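Local coordinates for protein gamma-glutamyl-gamma-aminobutyraldehyde dehydrogenase (PDB 4LIH) that probably oxidises aldehydes, among them gamma-glutamyl-gamma-aminobutyraldehyde, to the corresponding carboxylic acids with NAD(P)+ as hydride acceptor, at residues A182-G187 against F471-Y476. Sequence-based numbering, arbitrary orientation.
Sequences AAWKFG and FPFGGY
With CG of Trp184 anti to its carbonyl carbon (chi1 -80°) and CG of Phe473 anti to its backbone N (chi1 174°), an indole and a phenyl ring reach across from helix 178-191 and from segment 471-476, in the loop after strand 457-460, and meet in a T-shaped stack. The evidence for this class is the plane angle of 68°, together with a separation of 5.2 Å between the centroids of the Trp184 six-membered ring and the Phe473 ring. Trp184 supplies the edge and Phe473 the face. One indole carbon does the touching: CZ3 of Trp184 stands over the phenyl face, offset toward its rim, 3.7 Å from CD1 and 3.9 Å from CG of Phe473. The side chains cross at about a right angle. No hydrogen bond joins the segments, and the CA atoms of Trp184 and Phe473 remain 10.2 Å apart, so the direct contact between the segments is made by the rings alone and buries just 84 Å² in all.

Next to Trp184 on the helix, Lys185 sends NZ to a salt bridge with Asp484 and a hydrogen bond with Thr250, while Phe473 shares a backbone hydrogen bond with the same Asp484, an indirect polar link through Asp484 between helix and loop. Trp184 also packs on Cys135 of helix 121-142. Phe473 touches Glu274, the predicted active-site residue, and lies about 4 Å by nearest atoms from a bound MES molecule that probably came from the crystallisation liquor. This placement next to the predicted catalytic glutamate is consistent with the pair forming part of the aromatic wall of the substrate tunnel, as in other aldehyde dehydrogenases.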
ATOM      1  N   ALA A 182      -3.490 -16.097  23.110  1.00 10.34           N
ATOM      2  CA  ALA A 182      -3.091 -17.267  22.299  1.00  9.89           C
ATOM      3  C   ALA A 182      -3.439 -17.021  20.834  1.00  9.55           C
ATOM      4  O   ALA A 182      -2.579 -17.099  19.943  1.00  9.35           O
ATOM      5  CB  ALA A 182      -3.720 -18.561  22.842  1.00  9.91           C
ATOM      6  N   ALA A 183      -4.699 -16.695  20.583  1.00  9.38           N
ATOM      7  CA  ALA A 183      -5.190 -16.474  19.226  1.00  9.19           C
ATOM      8  C   ALA A 183      -4.497 -15.277  18.535  1.00  9.10           C
ATOM      9  O   ALA A 183      -4.283 -15.293  17.339  1.00  8.84           O
ATOM     10  CB  ALA A 183      -6.670 -16.242  19.273  1.00  9.26           C
ATOM     11  N   TRP A 184      -4.161 -14.228  19.289  1.00  9.16           N
ATOM     12  CA  TRP A 184      -3.401 -13.079  18.708  1.00  9.33           C
ATOM     13  C   TRP A 184      -2.037 -13.522  18.145  1.00  9.31           C
ATOM     14  O   TRP A 184      -1.523 -12.925  17.195  1.00  9.02           O
ATOM     15  CB  TRP A 184      -3.162 -11.978  19.763  1.00  9.45           C
ATOM     16  CG  TRP A 184      -4.331 -11.099  19.974  1.00  9.76           C
ATOM     17  CD1 TRP A 184      -5.621 -11.354  19.600  1.00 10.13           C
ATOM     18  CD2 TRP A 184      -4.347  -9.817  20.610  1.00 10.04           C
ATOM     19  NE1 TRP A 184      -6.440 -10.319  19.988  1.00 10.10           N
ATOM     20  CE2 TRP A 184      -5.681  -9.355  20.591  1.00 10.18           C
ATOM     21  CE3 TRP A 184      -3.365  -9.023  21.222  1.00 10.13           C
ATOM     22  CZ2 TRP A 184      -6.073  -8.119  21.149  1.00 10.26           C
ATOM     23  CZ3 TRP A 184      -3.746  -7.765  21.748  1.00 10.22           C
ATOM     24  CH2 TRP A 184      -5.094  -7.351  21.717  1.00 10.47           C
ATOM     25  N   LYS A 185      -1.450 -14.544  18.763  1.00  9.43           N
ATOM     26  CA  LYS A 185      -0.267 -15.209  18.200  1.00  9.74           C
ATOM     27  C   LYS A 185      -0.614 -16.194  17.088  1.00  9.46           C
ATOM     28  O   LYS A 185      -0.113 -16.069  15.975  1.00  9.38           O
ATOM     29  CB  LYS A 185       0.564 -15.941  19.256  1.00 10.09           C
ATOM     30  CG  LYS A 185       0.933 -15.164  20.519  1.00 10.53           C
ATOM     31  CD  LYS A 185       1.507 -13.796  20.290  1.00 10.98           C
ATOM     32  CE  LYS A 185       1.873 -13.199  21.632  1.00 11.55           C
ATOM     33  NZ  LYS A 185       2.221 -11.761  21.521  1.00 11.67           N
ATOM     34  N   PHE A 186      -1.457 -17.186  17.353  1.00  9.54           N
ATOM     35  CA  PHE A 186      -1.617 -18.268  16.368  1.00  9.52           C
ATOM     36  C   PHE A 186      -2.465 -17.899  15.139  1.00  9.32           C
ATOM     37  O   PHE A 186      -2.354 -18.542  14.100  1.00  9.45           O
ATOM     38  CB  PHE A 186      -2.082 -19.588  17.027  1.00  9.64           C
ATOM     39  CG  PHE A 186      -3.468 -19.571  17.633  1.00  9.84           C
ATOM     40  CD1 PHE A 186      -4.609 -19.385  16.853  1.00 10.03           C
ATOM     41  CD2 PHE A 186      -3.649 -19.880  18.978  1.00  9.88           C
ATOM     42  CE1 PHE A 186      -5.859 -19.422  17.428  1.00 10.10           C
ATOM     43  CE2 PHE A 186      -4.904 -19.925  19.549  1.00  9.98           C
ATOM     44  CZ  PHE A 186      -6.016 -19.712  18.777  1.00 10.01           C
ATOM     45  N   GLY A 187      -3.362 -16.952  15.296  1.00  8.99           N
ATOM     46  CA  GLY A 187      -4.169 -16.428  14.167  1.00  8.84           C
ATOM     47  C   GLY A 187      -3.305 -15.945  13.027  1.00  8.70           C
ATOM     48  O   GLY A 187      -3.308 -16.523  11.930  1.00  8.79           O
ATOM     49  N   PHE A 471      -5.952  -2.328  14.240  1.00  7.91           N
ATOM     50  CA  PHE A 471      -5.072  -1.431  14.989  1.00  7.79           C
ATOM     51  C   PHE A 471      -3.914  -2.221  15.588  1.00  7.68           C
ATOM     52  O   PHE A 471      -4.124  -2.894  16.583  1.00  7.48           O
ATOM     53  CB  PHE A 471      -5.889  -0.748  16.103  1.00  7.82           C
ATOM     54  CG  PHE A 471      -6.960   0.177  15.608  1.00  7.90           C
ATOM     55  CD1 PHE A 471      -6.653   1.243  14.803  1.00  7.89           C
ATOM     56  CD2 PHE A 471      -8.304  -0.063  15.935  1.00  8.00           C
ATOM     57  CE1 PHE A 471      -7.648   2.100  14.367  1.00  8.06           C
ATOM     58  CE2 PHE A 471      -9.290   0.792  15.514  1.00  8.14           C
ATOM     59  CZ  PHE A 471      -8.970   1.895  14.744  1.00  8.13           C
ATOM     60  N   PRO A 472      -2.684  -2.115  15.004  1.00  7.70           N
ATOM     61  CA  PRO A 472      -1.548  -2.791  15.661  1.00  7.72           C
ATOM     62  C   PRO A 472      -1.417  -2.327  17.104  1.00  8.02           C
ATOM     63  O   PRO A 472      -1.773  -1.205  17.390  1.00  7.81           O
ATOM     64  CB  PRO A 472      -0.344  -2.319  14.843  1.00  7.66           C
ATOM     65  CG  PRO A 472      -0.771  -1.027  14.185  1.00  7.64           C
ATOM     66  CD  PRO A 472      -2.228  -1.170  13.943  1.00  7.65           C
ATOM     67  N   PHE A 473      -0.921  -3.216  17.958  1.00  8.36           N
ATOM     68  CA  PHE A 473      -0.992  -3.140  19.397  1.00  8.99           C
ATOM     69  C   PHE A 473       0.346  -3.647  19.948  1.00  8.89           C
ATOM     70  O   PHE A 473       0.787  -4.735  19.614  1.00  9.03           O
ATOM     71  CB  PHE A 473      -2.160  -4.027  19.860  1.00  9.64           C
ATOM     72  CG  PHE A 473      -2.273  -4.170  21.326  1.00 10.21           C
ATOM     73  CD1 PHE A 473      -1.353  -4.919  22.028  1.00 10.62           C
ATOM     74  CD2 PHE A 473      -3.246  -3.484  22.002  1.00 11.12           C
ATOM     75  CE1 PHE A 473      -1.436  -5.025  23.399  1.00 11.11           C
ATOM     76  CE2 PHE A 473      -3.342  -3.583  23.396  1.00 11.53           C
ATOM     77  CZ  PHE A 473      -2.444  -4.361  24.082  1.00 11.40           C
ATOM     78  N   GLY A 474       1.014  -2.840  20.758  1.00  8.93           N
ATOM     79  CA  GLY A 474       2.306  -3.253  21.303  1.00  8.87           C
ATOM     80  C   GLY A 474       3.092  -2.062  21.819  1.00  8.76           C
ATOM     81  O   GLY A 474       2.621  -0.962  21.813  1.00  9.02           O
ATOM     82  N   GLY A 475       4.312  -2.302  22.241  1.00  8.60           N
ATOM     83  CA  GLY A 475       5.041  -1.335  23.008  1.00  8.54           C
ATOM     84  C   GLY A 475       5.946  -0.363  22.249  1.00  8.49           C
ATOM     85  O   GLY A 475       6.440  -0.658  21.176  1.00  8.49           O
ATOM     86  N   TYR A 476       6.064   0.826  22.822  1.00  8.45           N
ATOM     87  CA  TYR A 476       7.270   1.659  22.765  1.00  8.49           C
ATOM     88  C   TYR A 476       8.110   1.264  23.969  1.00  8.85           C
ATOM     89  O   TYR A 476       7.582   0.728  24.978  1.00  8.86           O
ATOM     90  CB  TYR A 476       6.911   3.130  22.923  1.00  8.20           C
ATOM     91  CG  TYR A 476       6.350   3.839  21.719  1.00  7.99           C
ATOM     92  CD1 TYR A 476       5.355   3.258  20.874  1.00  7.78           C
ATOM     93  CD2 TYR A 476       6.762   5.150  21.445  1.00  7.81           C
ATOM     94  CE1 TYR A 476       4.826   3.983  19.806  1.00  7.73           C
ATOM     95  CE2 TYR A 476       6.241   5.828  20.390  1.00  7.80           C
ATOM     96  CZ  TYR A 476       5.252   5.272  19.601  1.00  7.70           C
ATOM     97  OH  TYR A 476       4.790   5.975  18.533  1.00  7.76           O
TER